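PDB 3ZGH: CELL WALL surface anchor family protein from Streptococcus pneumoniae, which probably binds keratin 10 on host cells, this domain being the keratin-10-binding region of the serine-rich repeat adhesin PsrP. Local coordinates for residues Ser39-Pro44 with Pro82-Tyr87; Thr65-Asn68 with Asp73-Asn76; Gly104-Val109 with Ser134-Gly139; Ala176-Thr179 with Asn185-Asn188. All blocks are in the same frame, centred on the assembly; numbering follows the deposited sequence.

Contacts 3 and 4 are buried. Contacts 1 and 2 lie nearer the surface and are only partly buried. Contacts 1 and 4 share the small three-stranded sheet, where strands 85-87 and 177-178 are neighbours. Contact 2 touches contact 1 mainly through Y66, which packs against V43, P44 and Y84. Contact 3 stands apart, about 26 Å from contact 1 between centres, yet both reach the large antiparallel sheet. The chemistry changes with place. Contact 1 is a T-shaped tyrosine pair. Contact 2 combines sparse backbone bonds with apolar packing in a short hairpin. Contact 3 is CH-pi packing on two rings. Contact 4 joins backbone and asparagine bonds to aromatic packing.

Contact 1 (Ser39-Pro44 with Pro82-Tyr87); sequences SVYRVP and PGYSIY
Y41 points an edge of its ring into the face of Y84. The pair is a T-shaped stack, with planes at 85° and centroids 4.8 Å apart. The leading atom is Y41 CE2, which stands over the centre of the Y84 ring, 3.7 Å from Y84 CG. The two side chains run past each other in opposite directions, which brings Y41 OH to 4.0 Å from Y84 CB. Y84 reaches this place because its CG lies opposite the backbone N (chi1 178°). V40 adds a side contact. Its CG1 lies over the rim of one face of the Y41 ring, while V40 CG2 comes within 4.2 Å of Y84 CE1. The hydroxyls find partners close by: Y41 OH bonds to R81 N, and Y84 OH bonds to D38 OD2 and to Y186 OH. D38 OD1 also takes the backbone N of V40 and of Y41. R42 and V43 both face D38 in a G1 beta bulge. No hydrogen bond crosses between 39-44 and 82-87. The grip is therefore aromatic and apolar, a ring edge on a pi face. The bonded hydroxyls should limit how far either ring can shift, and the D38 carboxylate probably polarises the Y84 hydroxyl.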
loop_
_atom_site.group_PDB
_atom_site.type_symbol
_atom_site.label_atom_id
_atom_site.label_comp_id
_atom_site.label_asym_id
_atom_site.label_seq_id
_atom_site.Cartn_x
_atom_site.Cartn_y
_atom_site.Cartn_z
ATOM N N SER A 39 7.691 -14.178 -7.030
ATOM C CA SER A 39 8.481 -14.974 -8.010
ATOM C C SER A 39 9.493 -15.920 -7.392
ATOM O O SER A 39 9.899 -16.915 -8.010
ATOM C CB SER A 39 9.373 -14.054 -8.858
ATOM O OG SER A 39 8.678 -13.064 -9.554
ATOM N N VAL A 40 9.982 -15.565 -6.213
ATOM C CA VAL A 40 11.053 -16.333 -5.610
ATOM C C VAL A 40 10.485 -17.553 -4.918
ATOM O O VAL A 40 11.009 -18.646 -5.067
ATOM C CB VAL A 40 11.865 -15.485 -4.605
ATOM C CG1 VAL A 40 12.958 -16.338 -3.931
ATOM C CG2 VAL A 40 12.483 -14.292 -5.317
ATOM N N TYR A 41 9.432 -17.366 -4.142
ATOM C CA TYR A 41 8.878 -18.463 -3.359
ATOM C C TYR A 41 7.632 -19.091 -4.013
ATOM O O TYR A 41 7.115 -20.084 -3.523
ATOM C CB TYR A 41 8.608 -17.996 -1.908
ATOM C CG TYR A 41 9.917 -17.745 -1.181
ATOM C CD1 TYR A 41 10.701 -18.807 -0.753
ATOM C CD2 TYR A 41 10.406 -16.456 -1.005
ATOM C CE1 TYR A 41 11.940 -18.586 -0.120
ATOM C CE2 TYR A 41 11.639 -16.224 -0.364
ATOM C CZ TYR A 41 12.392 -17.293 0.061
ATOM O OH TYR A 41 13.595 -17.049 0.674
ATOM N N ARG A 42 7.169 -18.502 -5.118
ATOM C CA ARG A 42 6.030 -19.029 -5.893
ATOM C C ARG A 42 4.818 -19.199 -4.987
ATOM O O ARG A 42 4.202 -20.271 -4.916
ATOM C CB ARG A 42 6.409 -20.339 -6.587
ATOM C CG ARG A 42 7.660 -20.192 -7.448
ATOM C CD ARG A 42 7.912 -21.380 -8.384
ATOM N NE ARG A 42 8.211 -20.909 -9.735
ATOM C CZ ARG A 42 7.424 -21.068 -10.800
ATOM N NH1 ARG A 42 6.272 -21.726 -10.717
ATOM N NH2 ARG A 42 7.805 -20.578 -11.973
ATOM N N VAL A 43 4.487 -18.120 -4.280
ATOM C CA VAL A 43 3.342 -18.106 -3.399
ATOM C C VAL A 43 2.616 -16.807 -3.688
ATOM O O VAL A 43 3.207 -15.879 -4.250
ATOM C CB VAL A 43 3.766 -18.134 -1.904
ATOM C CG1 VAL A 43 4.388 -19.473 -1.525
ATOM C CG2 VAL A 43 4.739 -16.986 -1.585
ATOM N N PRO A 44 1.343 -16.720 -3.309
ATOM C CA PRO A 44 0.651 -15.439 -3.477
ATOM C C PRO A 44 1.174 -14.394 -2.515
ATOM O O PRO A 44 1.649 -14.727 -1.433
ATOM C CB PRO A 44 -0.807 -15.760 -3.115
ATOM C CG PRO A 44 -0.931 -17.257 -3.289
ATOM C CD PRO A 44 0.436 -17.800 -2.887
ATOM N N PRO A 82 14.792 -16.070 6.670
ATOM C CA PRO A 82 14.469 -14.956 7.572
ATOM C C PRO A 82 14.959 -13.612 7.047
ATOM O O PRO A 82 14.317 -12.605 7.341
ATOM C CB PRO A 82 15.232 -15.289 8.862
ATOM C CG PRO A 82 15.547 -16.749 8.794
ATOM C CD PRO A 82 15.580 -17.130 7.326
ATOM N N GLY A 83 16.098 -13.581 6.344
ATOM C CA GLY A 83 16.643 -12.330 5.844
ATOM C C GLY A 83 16.191 -11.905 4.450
ATOM O O GLY A 83 16.646 -10.859 3.964
ATOM N N TYR A 84 15.328 -12.701 3.792
ATOM C CA TYR A 84 14.655 -12.263 2.567
ATOM C C TYR A 84 13.944 -10.976 2.903
ATOM O O TYR A 84 13.488 -10.824 4.025
ATOM C CB TYR A 84 13.594 -13.296 2.160
ATOM C CG TYR A 84 12.763 -12.982 0.938
ATOM C CD1 TYR A 84 13.339 -12.904 -0.324
ATOM C CD2 TYR A 84 11.392 -12.837 1.036
ATOM C CE1 TYR A 84 12.557 -12.663 -1.459
ATOM C CE2 TYR A 84 10.598 -12.588 -0.087
ATOM C CZ TYR A 84 11.193 -12.516 -1.330
ATOM O OH TYR A 84 10.426 -12.296 -2.454
ATOM N N SER A 85 13.817 -10.052 1.960
ATOM C CA SER A 85 13.155 -8.793 2.263
ATOM C C SER A 85 12.450 -8.189 1.061
ATOM O O SER A 85 12.976 -8.268 -0.068
ATOM C CB SER A 85 14.183 -7.779 2.797
ATOM O OG SER A 85 13.494 -6.680 3.380
ATOM N N ILE A 86 11.298 -7.562 1.303
ATOM C CA ILE A 86 10.540 -6.908 0.222
ATOM C C ILE A 86 10.237 -5.426 0.500
ATOM O O ILE A 86 10.116 -5.029 1.654
ATOM C CB ILE A 86 9.195 -7.619 -0.048
ATOM C CG1 ILE A 86 8.353 -7.685 1.220
ATOM C CG2 ILE A 86 9.424 -9.036 -0.603
ATOM C CD1 ILE A 86 6.895 -8.059 0.953
ATOM N N TYR A 87 10.139 -4.629 -0.570
ATOM C CA TYR A 87 9.623 -3.246 -0.508
ATOM C C TYR A 87 8.131 -3.240 -0.843
ATOM O O TYR A 87 7.665 -4.128 -1.563
ATOM C CB TYR A 87 10.315 -2.382 -1.550
ATOM C CG TYR A 87 11.792 -2.132 -1.335
ATOM C CD1 TYR A 87 12.270 -1.631 -0.129
ATOM C CD2 TYR A 87 12.704 -2.349 -2.362
ATOM C CE1 TYR A 87 13.613 -1.357 0.046
ATOM C CE2 TYR A 87 14.040 -2.092 -2.196
ATOM C CZ TYR A 87 14.496 -1.602 -0.989
ATOM O OH TYR A 87 15.835 -1.339 -0.831
#

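Contact 2 (Thr65-Asn68 with Asp73-Asn76); sequences TYVN and DLGN
Y66 meets L74 with the first atom of its side chain. Y66 CB lies 3.6 Å from L74 CD1. From there the chain turns away from 73-76, since CG sits opposite the carbonyl carbon (chi1 -67°). The ring runs toward strand 43-53 and packs on V43 and I45, with M80 and I77 also touching it. Y66 CD1 is 3.5 Å from P44 O. At the tip, Y66 OH lies 3.6 Å from Y84 CE2 and is hydrogen-bonded to D38 OD2. The tyrosine thus spans from the hairpin to D38 at the end of strand 28-38. L74 CD1 also meets V67 CG2, at 4.0 Å. The V67 and L74 side chains cross at about a right angle on one face of the strand pair.

The backbones add two bonds. N68 N donates to D73 O at 3.0 Å. G75 N makes a weak bond to Y66 O at 3.4 Å. Where the chain enters the hairpin, V67 N donates to T65 OG1 at 3.0 Å, an ST turn. The N68 side chain leads away from 73-76, and its OD1 accepts from K70 N and bonds a glycerol, probably from the crystallisation liquor. V67 and L74 form a non-hydrogen-bonded antiparallel pair. The whole is a short two-stranded beta hairpin with weakly bonded strands.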
loop_
_atom_site.group_PDB
_atom_site.type_symbol
_atom_site.label_atom_id
_atom_site.label_comp_id
_atom_site.label_asym_id
_atom_site.label_seq_id
_atom_site.Cartn_x
_atom_site.Cartn_y
_atom_site.Cartn_z
ATOM N N THR A 65 1.223 -8.018 2.340
ATOM C CA THR A 65 1.336 -9.119 3.278
ATOM C C THR A 65 1.167 -10.463 2.576
ATOM O O THR A 65 0.546 -10.538 1.502
ATOM C CB THR A 65 0.253 -8.996 4.385
ATOM O OG1 THR A 65 0.308 -10.136 5.249
ATOM C CG2 THR A 65 -1.166 -8.861 3.803
ATOM N N TYR A 66 1.695 -11.524 3.195
ATOM C CA TYR A 66 1.476 -12.864 2.700
ATOM C C TYR A 66 0.224 -13.504 3.277
ATOM O O TYR A 66 -0.107 -14.636 2.918
ATOM C CB TYR A 66 2.714 -13.754 2.946
ATOM C CG TYR A 66 3.889 -13.292 2.118
ATOM C CD1 TYR A 66 4.124 -13.830 0.840
ATOM C CD2 TYR A 66 4.744 -12.283 2.585
ATOM C CE1 TYR A 66 5.176 -13.384 0.077
ATOM C CE2 TYR A 66 5.783 -11.833 1.832
ATOM C CZ TYR A 66 6.004 -12.383 0.580
ATOM O OH TYR A 66 7.081 -11.941 -0.152
ATOM N N VAL A 67 -0.480 -12.782 4.153
ATOM C CA VAL A 67 -1.745 -13.260 4.718
ATOM C C VAL A 67 -2.899 -12.892 3.771
ATOM O O VAL A 67 -3.071 -11.726 3.404
ATOM C CB VAL A 67 -2.024 -12.615 6.110
ATOM C CG1 VAL A 67 -3.397 -13.078 6.690
ATOM C CG2 VAL A 67 -0.891 -12.960 7.099
ATOM N N ASN A 68 -3.660 -13.896 3.355
ATOM C CA ASN A 68 -4.815 -13.674 2.497
ATOM C C ASN A 68 -5.890 -12.879 3.246
ATOM O O ASN A 68 -6.431 -13.362 4.239
ATOM C CB ASN A 68 -5.409 -15.027 2.063
ATOM C CG ASN A 68 -6.540 -14.848 1.038
ATOM O OD1 ASN A 68 -7.219 -13.806 1.021
ATOM N ND2 ASN A 68 -6.683 -15.813 0.134
ATOM N N ASP A 73 -5.644 -16.192 6.765
ATOM C CA ASP A 73 -4.697 -17.298 6.880
ATOM C C ASP A 73 -3.420 -16.958 6.105
ATOM O O ASP A 73 -3.479 -16.452 4.971
ATOM C CB ASP A 73 -5.282 -18.584 6.297
ATOM C CG ASP A 73 -6.482 -19.114 7.087
ATOM O OD1 ASP A 73 -6.561 -18.836 8.309
ATOM O OD2 ASP A 73 -7.334 -19.819 6.475
ATOM N N LEU A 74 -2.277 -17.211 6.732
ATOM C CA LEU A 74 -0.982 -17.039 6.096
ATOM C C LEU A 74 -0.746 -18.193 5.111
ATOM O O LEU A 74 -0.913 -19.351 5.476
ATOM C CB LEU A 74 0.130 -17.056 7.167
ATOM C CG LEU A 74 1.571 -16.918 6.692
ATOM C CD1 LEU A 74 1.800 -15.598 5.909
ATOM C CD2 LEU A 74 2.545 -16.982 7.878
ATOM N N GLY A 75 -0.330 -17.871 3.884
ATOM C CA GLY A 75 0.070 -18.889 2.924
ATOM C C GLY A 75 1.282 -19.663 3.435
ATOM O O GLY A 75 1.905 -19.288 4.427
ATOM N N ASN A 76 1.623 -20.761 2.776
ATOM C CA ASN A 76 2.735 -21.571 3.221
ATOM C C ASN A 76 4.054 -20.953 2.775
ATOM O O ASN A 76 4.503 -21.164 1.644
ATOM C CB ASN A 76 2.620 -22.992 2.668
ATOM C CG ASN A 76 3.779 -23.877 3.117
ATOM O OD1 ASN A 76 4.513 -23.539 4.064
ATOM N ND2 ASN A 76 3.956 -25.008 2.436
#

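Contact 3 (Gly104-Val109 with Ser134-Gly139)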
loop_
_atom_site.group_PDB
_atom_site.type_symbol
_atom_site.label_atom_id
_atom_site.label_comp_id
_atom_site.label_asym_id
_atom_site.label_seq_id
_atom_site.Cartn_x
_atom_site.Cartn_y
_atom_site.Cartn_z
ATOM N N GLY A 104 -5.440 17.842 -2.487
ATOM C CA GLY A 104 -4.256 18.643 -2.308
ATOM C C GLY A 104 -3.012 17.795 -2.287
ATOM O O GLY A 104 -2.958 16.662 -2.806
ATOM N N LYS A 105 -2.013 18.335 -1.617
ATOM C CA LYS A 105 -0.715 17.701 -1.553
ATOM C C LYS A 105 -0.730 16.631 -0.469
ATOM O O LYS A 105 -1.147 16.890 0.666
ATOM C CB LYS A 105 0.333 18.776 -1.271
ATOM C CG LYS A 105 1.685 18.264 -0.886
ATOM C CD LYS A 105 2.666 19.428 -0.755
ATOM C CE LYS A 105 3.723 19.150 0.300
ATOM N NZ LYS A 105 3.152 19.218 1.680
ATOM N N PRO A 106 -0.296 15.408 -0.814
ATOM C CA PRO A 106 -0.290 14.333 0.188
ATOM C C PRO A 106 0.594 14.663 1.390
ATOM O O PRO A 106 1.573 15.401 1.240
ATOM C CB PRO A 106 0.318 13.155 -0.566
ATOM C CG PRO A 106 0.130 13.477 -2.012
ATOM C CD PRO A 106 0.195 14.955 -2.128
ATOM N N SER A 107 0.249 14.133 2.561
ATOM C CA SER A 107 1.094 14.245 3.741
ATOM C C SER A 107 2.348 13.377 3.563
ATOM O O SER A 107 2.514 12.707 2.524
ATOM C CB SER A 107 0.338 13.724 4.959
ATOM O OG SER A 107 0.121 12.311 4.838
ATOM N N GLY A 108 3.195 13.372 4.593
ATOM C CA GLY A 108 4.230 12.362 4.736
ATOM C C GLY A 108 3.572 10.981 4.782
ATOM O O GLY A 108 2.380 10.834 5.137
ATOM N N VAL A 109 4.355 9.962 4.421
ATOM C CA VAL A 109 3.872 8.592 4.405
ATOM C C VAL A 109 4.472 7.870 5.614
ATOM O O VAL A 109 5.708 7.661 5.672
ATOM C CB VAL A 109 4.312 7.898 3.115
ATOM C CG1 VAL A 109 3.898 6.424 3.098
ATOM C CG2 VAL A 109 3.746 8.625 1.894
ATOM N N SER A 134 2.639 11.651 -13.800
ATOM C CA SER A 134 1.323 12.267 -13.748
ATOM C C SER A 134 0.826 12.213 -12.312
ATOM O O SER A 134 -0.300 12.634 -12.016
ATOM C CB SER A 134 0.346 11.544 -14.673
ATOM O OG SER A 134 0.011 10.265 -14.158
ATOM N N GLY A 135 1.680 11.708 -11.420
ATOM C CA GLY A 135 1.295 11.467 -10.043
ATOM C C GLY A 135 2.483 11.478 -9.101
ATOM O O GLY A 135 3.416 12.260 -9.279
ATOM N N TYR A 136 2.438 10.601 -8.102
ATOM C CA TYR A 136 3.370 10.622 -6.982
ATOM C C TYR A 136 3.988 9.237 -6.740
ATOM O O TYR A 136 3.348 8.194 -6.993
ATOM C CB TYR A 136 2.626 11.042 -5.696
ATOM C CG TYR A 136 2.044 12.435 -5.716
ATOM C CD1 TYR A 136 2.758 13.516 -5.208
ATOM C CD2 TYR A 136 0.793 12.671 -6.247
ATOM C CE1 TYR A 136 2.251 14.801 -5.242
ATOM C CE2 TYR A 136 0.257 13.965 -6.278
ATOM C CZ TYR A 136 0.996 15.021 -5.776
ATOM O OH TYR A 136 0.477 16.301 -5.796
ATOM N N THR A 137 5.208 9.227 -6.212
ATOM C CA THR A 137 5.743 8.038 -5.542
ATOM C C THR A 137 6.364 8.507 -4.239
ATOM O O THR A 137 6.370 9.699 -3.946
ATOM C CB THR A 137 6.859 7.341 -6.355
ATOM O OG1 THR A 137 6.579 7.434 -7.752
ATOM C CG2 THR A 137 6.976 5.872 -5.975
ATOM N N TRP A 138 6.902 7.585 -3.455
ATOM C CA TRP A 138 7.674 7.986 -2.302
ATOM C C TRP A 138 8.986 7.215 -2.196
ATOM O O TRP A 138 9.149 6.155 -2.807
ATOM C CB TRP A 138 6.836 7.886 -1.028
ATOM C CG TRP A 138 6.377 6.493 -0.604
ATOM C CD1 TRP A 138 7.062 5.598 0.181
ATOM C CD2 TRP A 138 5.116 5.872 -0.898
ATOM N NE1 TRP A 138 6.297 4.467 0.391
ATOM C CE2 TRP A 138 5.100 4.618 -0.269
ATOM C CE3 TRP A 138 3.989 6.272 -1.637
ATOM C CZ2 TRP A 138 4.019 3.748 -0.361
ATOM C CZ3 TRP A 138 2.918 5.417 -1.727
ATOM C CH2 TRP A 138 2.929 4.171 -1.092
ATOM N N GLY A 139 9.927 7.794 -1.451
ATOM C CA GLY A 139 11.250 7.216 -1.252
ATOM C C GLY A 139 11.553 6.969 0.221
ATOM O O GLY A 139 10.662 7.046 1.071
HETATM O O HOH W 1 -2.307 16.719 -5.487
#
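V109 and W138 make the more buried half of this contact. V109 CG1 stands over the indole, 4.1 Å from the centroid of the W138 five-membered ring and 12° off its normal. This is a CH-pi contact. V109 CG1 is nearest to W138 CE2, at 4.0 Å, while V109 CG2 reaches W138 CD2 at 4.2 Å. The two side chains cross at about a right angle. W138 CG lies between the backbone N and the carbonyl carbon (chi1 65°), a torsion that turns a face of the indole to V109. The ring also meets W159 of strand 154-162, with planes inclined to each other.

The pair sits on the large antiparallel sheet. W138 is on its outermost strand 136-138, and V109 leads into strand 109-114. Strand 120-131 runs between them, so the side chains meet across an intervening strand, and M129 of that strand touches V109.

P106 and Y136 are packed just as tightly. P106 CG lies over the Y136 ring, 4.0 Å from its centroid and only 6° off the normal, a second CH-pi contact. P106 CD is 3.7 Å from Y136 CE1. L99 flanks both residues.

The looser side is at the tip of Y136, which is partly exposed. Its hydroxyl does not bond directly to 104-109. A water bridges instead, 2.8 Å from Y136 OH and 2.8 Å from G104 O.

Contact 4 (Ala176-Thr179 with Asn185-Asn188); sequences AART and NYFN
An Asx turn at the head of the type I beta turn N185-N188 presents N185 OD1 to A176 N. This oxygen accepts two backbone N-H groups. A176 N donates to N185 OD1 at 3.1 Å, across the contact. F187 N donates to N185 OD1 at 2.9 Å, which closes the Asx turn. The donors come from opposite faces of the amide plane, 48° and 62° out of it, so neither lies on a lone pair. ND2 of the same amide bonds to P174 O, which should fix its rotation. A third bond runs the other way: Y186 N donates to A176 O at 2.8 Å.

Next to A176 comes strand 177-178, an outer strand of the small three-stranded antiparallel sheet, paired with strand 85-87. The Y186 ring lies alongside this strand. A177 CA stands 4.2 Å above one face of the Y186 ring, toward the rim. The Y186 hydroxyl ends against the aliphatic part of R178, with Y186 OH 3.4 Å from R178 CB, and the two side chains cross at about a right angle. R178 extends from CG to NE, and R178 NE donates to a water at 2.6 Å. The water makes a weak bond to Y186 OH. Y186 OH is also hydrogen-bonded to Y84 OH, just before strand 85-87, and R178 NH1 forms a salt bridge with D180.

A176 CB lies obliquely to the F187 ring, 3.5 Å from F187 CE2, and the same ring meets Y47 edge-to-face.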
loop_
_atom_site.group_PDB
_atom_site.type_symbol
_atom_site.label_atom_id
_atom_site.label_comp_id
_atom_site.label_asym_id
_atom_site.label_seq_id
_atom_site.Cartn_x
_atom_site.Cartn_y
_atom_site.Cartn_z
ATOM N N ALA A 176 5.127 -4.517 -4.982
ATOM C CA ALA A 176 5.920 -5.268 -4.032
ATOM C C ALA A 176 7.049 -5.868 -4.829
ATOM O O ALA A 176 6.845 -6.320 -5.950
ATOM C CB ALA A 176 5.085 -6.346 -3.381
ATOM N N ALA A 177 8.257 -5.828 -4.284
ATOM C CA ALA A 177 9.400 -6.398 -4.964
ATOM C C ALA A 177 10.438 -6.814 -3.937
ATOM O O ALA A 177 10.547 -6.200 -2.873
ATOM C CB ALA A 177 10.001 -5.386 -5.916
ATOM N N ARG A 178 11.249 -7.823 -4.267
ATOM C CA ARG A 178 12.325 -8.196 -3.369
ATOM C C ARG A 178 13.355 -7.101 -3.496
ATOM O O ARG A 178 13.483 -6.477 -4.573
ATOM C CB ARG A 178 12.889 -9.563 -3.713
ATOM C CG ARG A 178 13.450 -9.714 -5.121
ATOM C CD ARG A 178 13.959 -11.141 -5.305
ATOM N NE ARG A 178 14.068 -11.531 -6.710
ATOM C CZ ARG A 178 15.204 -11.655 -7.386
ATOM N NH1 ARG A 178 16.386 -11.422 -6.816
ATOM N NH2 ARG A 178 15.153 -12.018 -8.659
ATOM N N THR A 179 14.109 -6.863 -2.418
ATOM C CA THR A 179 14.911 -5.642 -2.325
ATOM C C THR A 179 16.083 -5.622 -3.291
ATOM O O THR A 179 16.553 -4.549 -3.641
ATOM C CB THR A 179 15.424 -5.405 -0.890
ATOM O OG1 THR A 179 16.079 -6.584 -0.437
ATOM C CG2 THR A 179 14.254 -5.098 0.048
ATOM N N ASN A 185 7.839 -6.038 -10.193
ATOM C CA ASN A 185 6.691 -5.858 -9.316
ATOM C C ASN A 185 5.886 -7.146 -9.266
ATOM O O ASN A 185 5.392 -7.616 -10.299
ATOM C CB ASN A 185 5.819 -4.716 -9.845
ATOM C CG ASN A 185 4.632 -4.445 -8.977
ATOM O OD1 ASN A 185 4.428 -5.093 -7.944
ATOM N ND2 ASN A 185 3.837 -3.455 -9.372
ATOM N N TYR A 186 5.738 -7.701 -8.071
ATOM C CA TYR A 186 4.989 -8.939 -7.861
ATOM C C TYR A 186 3.471 -8.829 -8.196
ATOM O O TYR A 186 2.826 -9.838 -8.457
ATOM C CB TYR A 186 5.159 -9.381 -6.411
ATOM C CG TYR A 186 6.564 -9.897 -6.064
ATOM C CD1 TYR A 186 7.436 -10.330 -7.049
ATOM C CD2 TYR A 186 7.001 -9.945 -4.738
ATOM C CE1 TYR A 186 8.684 -10.814 -6.734
ATOM C CE2 TYR A 186 8.247 -10.440 -4.411
ATOM C CZ TYR A 186 9.088 -10.867 -5.401
ATOM O OH TYR A 186 10.350 -11.359 -5.085
ATOM N N PHE A 187 2.927 -7.610 -8.166
ATOM C CA PHE A 187 1.541 -7.363 -8.576
ATOM C C PHE A 187 1.407 -7.053 -10.072
ATOM O O PHE A 187 0.304 -6.768 -10.554
ATOM C CB PHE A 187 0.969 -6.194 -7.776
ATOM C CG PHE A 187 0.922 -6.448 -6.320
ATOM C CD1 PHE A 187 0.078 -7.434 -5.805
ATOM C CD2 PHE A 187 1.721 -5.716 -5.451
ATOM C CE1 PHE A 187 0.032 -7.689 -4.440
ATOM C CE2 PHE A 187 1.668 -5.947 -4.091
ATOM C CZ PHE A 187 0.843 -6.946 -3.575
ATOM N N ASN A 188 2.540 -7.031 -10.761
ATOM C CA ASN A 188 2.632 -6.802 -12.211
ATOM C C ASN A 188 1.676 -5.779 -12.818
ATOM O O ASN A 188 1.017 -6.074 -13.825
ATOM C CB ASN A 188 2.471 -8.115 -12.967
ATOM C CG ASN A 188 3.027 -8.034 -14.391
ATOM O OD1 ASN A 188 3.674 -7.047 -14.759
ATOM N ND2 ASN A 188 2.776 -9.073 -15.192
HETATM O O HOH W 2 11.953 -11.066 -8.116
#